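Local atomic coordinates of putative endonuclease/exonuclease/phosphatase family protein (Bacteroides vulgatus ATCC 8482, PDB entry 3G6S), a protein that probably acts as a phosphodiester- or phosphoester-cleaving hydrolase of the endonuclease/exonuclease/phosphatase family, possibly a nuclease. Residues Gln149-Ile154 with Tyr182-Thr187. Sequence-based numbering, arbitrary orientation.
Sequences QSALLI and YETITT
Ala151 meets helix 180-186 with a single methyl group. Its CB lies 3.2 Å from Thr184 OG1 and 3.3 Å from Ile185 CG2, so two consecutive residues of the second helix close on one carbon. The small side chain lets the backbones come near: the CA atoms of Ala151 and Ile185 are 6.0 Å apart. In Ile185, CG1 sits between the backbone N and the carbonyl carbon (chi1 37°). This leaves CG2 on the side of the backbone N (N-CA-CB-CG2 about -87°), and it is this short branch that meets Ala151. CG2 also reaches the Ala151 backbone, 3.9 Å from its CA. Ile185 also touches Phe227 on strand 224-228. Thr184 presents its hydroxyl oxygen to the methyl. No hydrogen bond crosses between the segments; Thr184 OG1 bonds instead to the backbone O of Ala181, one turn back in its own helix.

The two helices belong to the DNase I-like fold, a sandwich of two beta-sheets with helices packed on the outside. Both lie against the same sheet. Ile154 of helix 144-161 rests on Val135 and Thr137 of strand 131-138, while Ile185 and Thr186 lie on strand 224-228. The strand between them in the sheet, 167-172, also links the two helices in the chain.

Away from Ala151 the contact soon becomes loose. Leu152 is partly exposed, and the nearest approach of its side chain is 5.0 Å, from Leu152 CG to Thr184 OG1; it touches Asn188 just beyond. Within segment 182-187, Thr187 OG1 lies 2.6 Å from Glu183 O, which also accepts from Thr187 N. The two donors approach that oxygen from opposite faces of its carbonyl plane. Thr186 OG1 donates to Tyr182 O at 2.8 Å, closer to the carbonyl plane and in a straighter line (155°).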
ATOM      1  N   GLN A 149       2.856  17.050  -4.080  1.00 32.47           N
ATOM      2  CA  GLN A 149       2.515  17.512  -2.742  1.00 34.62           C
ATOM      3  C   GLN A 149       2.218  16.362  -1.799  1.00 35.21           C
ATOM      4  O   GLN A 149       2.601  16.397  -0.627  1.00 31.46           O
ATOM      5  CB  GLN A 149       1.313  18.465  -2.785  1.00 39.57           C
ATOM      6  CG  GLN A 149       1.618  19.829  -3.383  1.00 44.26           C
ATOM      7  CD  GLN A 149       2.873  20.453  -2.788  1.00 51.64           C
ATOM      8  OE1 GLN A 149       3.037  20.503  -1.566  1.00 51.42           O
ATOM      9  NE2 GLN A 149       3.767  20.928  -3.651  1.00 51.87           N
ATOM     10  N   SER A 150       1.526  15.348  -2.308  1.00 33.90           N
ATOM     11  CA  SER A 150       1.179  14.176  -1.502  1.00 32.97           C
ATOM     12  C   SER A 150       2.438  13.496  -0.965  1.00 36.00           C
ATOM     13  O   SER A 150       2.465  13.032   0.178  1.00 27.10           O
ATOM     14  CB  SER A 150       0.376  13.176  -2.340  1.00 35.78           C
ATOM     15  OG  SER A 150      -0.919  13.674  -2.609  1.00 37.01           O
ATOM     16  N   ALA A 151       3.476  13.447  -1.800  1.00 24.39           N
ATOM     17  CA  ALA A 151       4.741  12.836  -1.428  1.00 25.08           C
ATOM     18  C   ALA A 151       5.425  13.626  -0.314  1.00 27.29           C
ATOM     19  O   ALA A 151       5.837  13.062   0.698  1.00 27.60           O
ATOM     20  CB  ALA A 151       5.642  12.747  -2.642  1.00 27.96           C
ATOM     21  N   LEU A 152       5.541  14.936  -0.498  1.00 29.06           N
ATOM     22  CA  LEU A 152       6.168  15.783   0.506  1.00 30.13           C
ATOM     23  C   LEU A 152       5.368  15.730   1.807  1.00 30.29           C
ATOM     24  O   LEU A 152       5.939  15.733   2.895  1.00 38.04           O
ATOM     25  CB  LEU A 152       6.254  17.226  -0.001  1.00 24.13           C
ATOM     26  CG  LEU A 152       7.224  17.417  -1.171  1.00 31.39           C
ATOM     27  CD1 LEU A 152       6.808  18.593  -2.048  1.00 23.56           C
ATOM     28  CD2 LEU A 152       8.614  17.599  -0.626  1.00 23.23           C
ATOM     29  N   LEU A 153       4.048  15.663   1.689  1.00 28.81           N
ATOM     30  CA  LEU A 153       3.186  15.612   2.855  1.00 22.36           C
ATOM     31  C   LEU A 153       3.453  14.350   3.670  1.00 28.55           C
ATOM     32  O   LEU A 153       3.547  14.399   4.897  1.00 28.77           O
ATOM     33  CB  LEU A 153       1.723  15.661   2.412  1.00 28.65           C
ATOM     34  CG  LEU A 153       0.635  15.364   3.449  1.00 31.24           C
ATOM     35  CD1 LEU A 153       0.711  16.350   4.601  1.00 32.87           C
ATOM     36  CD2 LEU A 153      -0.720  15.430   2.769  1.00 36.01           C
ATOM     37  N   ILE A 154       3.587  13.221   2.986  1.00 30.91           N
ATOM     38  CA  ILE A 154       3.852  11.959   3.661  1.00 31.00           C
ATOM     39  C   ILE A 154       5.182  12.021   4.404  1.00 27.93           C
ATOM     40  O   ILE A 154       5.269  11.612   5.563  1.00 25.86           O
ATOM     41  CB  ILE A 154       3.852  10.791   2.647  1.00 35.75           C
ATOM     42  CG1 ILE A 154       2.427  10.570   2.139  1.00 31.91           C
ATOM     43  CG2 ILE A 154       4.404   9.509   3.291  1.00 34.63           C
ATOM     44  CD1 ILE A 154       2.324   9.620   0.962  1.00 35.13           C
ATOM     45  N   TYR A 182       7.796  10.177  -8.286  1.00 33.54           N
ATOM     46  CA  TYR A 182       8.706   9.136  -7.853  1.00 36.91           C
ATOM     47  C   TYR A 182      10.037   9.761  -7.488  1.00 40.84           C
ATOM     48  O   TYR A 182      10.716   9.312  -6.563  1.00 43.48           O
ATOM     49  CB  TYR A 182       8.912   8.110  -8.961  1.00 22.20           C
ATOM     50  CG  TYR A 182       9.955   7.071  -8.636  1.00 27.35           C
ATOM     51  CD1 TYR A 182      11.319   7.331  -8.829  1.00 26.55           C
ATOM     52  CD2 TYR A 182       9.583   5.810  -8.184  1.00 32.15           C
ATOM     53  CE1 TYR A 182      12.277   6.355  -8.592  1.00 22.53           C
ATOM     54  CE2 TYR A 182      10.536   4.830  -7.940  1.00 29.47           C
ATOM     55  CZ  TYR A 182      11.871   5.103  -8.150  1.00 29.10           C
ATOM     56  OH  TYR A 182      12.788   4.099  -7.958  1.00 35.61           O
ATOM     57  N   GLU A 183      10.408  10.802  -8.219  1.00 37.41           N
ATOM     58  CA  GLU A 183      11.672  11.472  -7.980  1.00 38.34           C
ATOM     59  C   GLU A 183      11.646  12.348  -6.723  1.00 33.02           C
ATOM     60  O   GLU A 183      12.666  12.496  -6.056  1.00 31.23           O
ATOM     61  CB  GLU A 183      12.043  12.300  -9.209  1.00 39.20           C
ATOM     62  CG  GLU A 183      13.492  12.724  -9.256  1.00 51.20           C
ATOM     63  CD  GLU A 183      13.638  14.228  -9.331  1.00 58.73           C
ATOM     64  OE1 GLU A 183      14.780  14.717  -9.473  1.00 68.25           O
ATOM     65  OE2 GLU A 183      12.603  14.924  -9.247  1.00 61.31           O
ATOM     66  N   THR A 184      10.487  12.911  -6.386  1.00 31.74           N
ATOM     67  CA  THR A 184      10.404  13.759  -5.198  1.00 34.39           C
ATOM     68  C   THR A 184      10.567  12.965  -3.894  1.00 36.36           C
ATOM     69  O   THR A 184      11.114  13.483  -2.924  1.00 37.11           O
ATOM     70  CB  THR A 184       9.074  14.565  -5.123  1.00 27.70           C
ATOM     71  OG1 THR A 184       8.050  13.761  -4.527  1.00 50.06           O
ATOM     72  CG2 THR A 184       8.628  15.000  -6.510  1.00 20.83           C
ATOM     73  N   ILE A 185      10.097  11.719  -3.853  1.00 34.98           N
ATOM     74  CA  ILE A 185      10.258  10.930  -2.630  1.00 38.40           C
ATOM     75  C   ILE A 185      11.546  10.129  -2.644  1.00 40.75           C
ATOM     76  O   ILE A 185      11.975   9.610  -1.617  1.00 48.82           O
ATOM     77  CB  ILE A 185       9.097   9.950  -2.394  1.00 35.43           C
ATOM     78  CG1 ILE A 185       8.614   9.375  -3.714  1.00 39.37           C
ATOM     79  CG2 ILE A 185       7.989  10.638  -1.639  1.00 45.75           C
ATOM     80  CD1 ILE A 185       7.340   8.574  -3.579  1.00 41.53           C
ATOM     81  N   THR A 186      12.159  10.036  -3.816  1.00 36.13           N
ATOM     82  CA  THR A 186      13.398   9.300  -3.993  1.00 33.87           C
ATOM     83  C   THR A 186      14.611  10.221  -3.842  1.00 38.22           C
ATOM     84  O   THR A 186      15.672   9.782  -3.400  1.00 37.44           O
ATOM     85  CB  THR A 186      13.416   8.632  -5.390  1.00 38.39           C
ATOM     86  OG1 THR A 186      12.484   7.548  -5.400  1.00 52.09           O
ATOM     87  CG2 THR A 186      14.793   8.099  -5.745  1.00 58.25           C
ATOM     88  N   THR A 187      14.454  11.497  -4.187  1.00 30.99           N
ATOM     89  CA  THR A 187      15.572  12.433  -4.109  1.00 38.34           C
ATOM     90  C   THR A 187      15.358  13.576  -3.125  1.00 39.73           C
ATOM     91  O   THR A 187      15.799  14.709  -3.350  1.00 44.86           O
ATOM     92  CB  THR A 187      15.880  13.025  -5.501  1.00 39.01           C
ATOM     93  OG1 THR A 187      14.838  13.934  -5.890  1.00 26.16           O
ATOM     94  CG2 THR A 187      15.993  11.900  -6.522  1.00 21.25           C
TER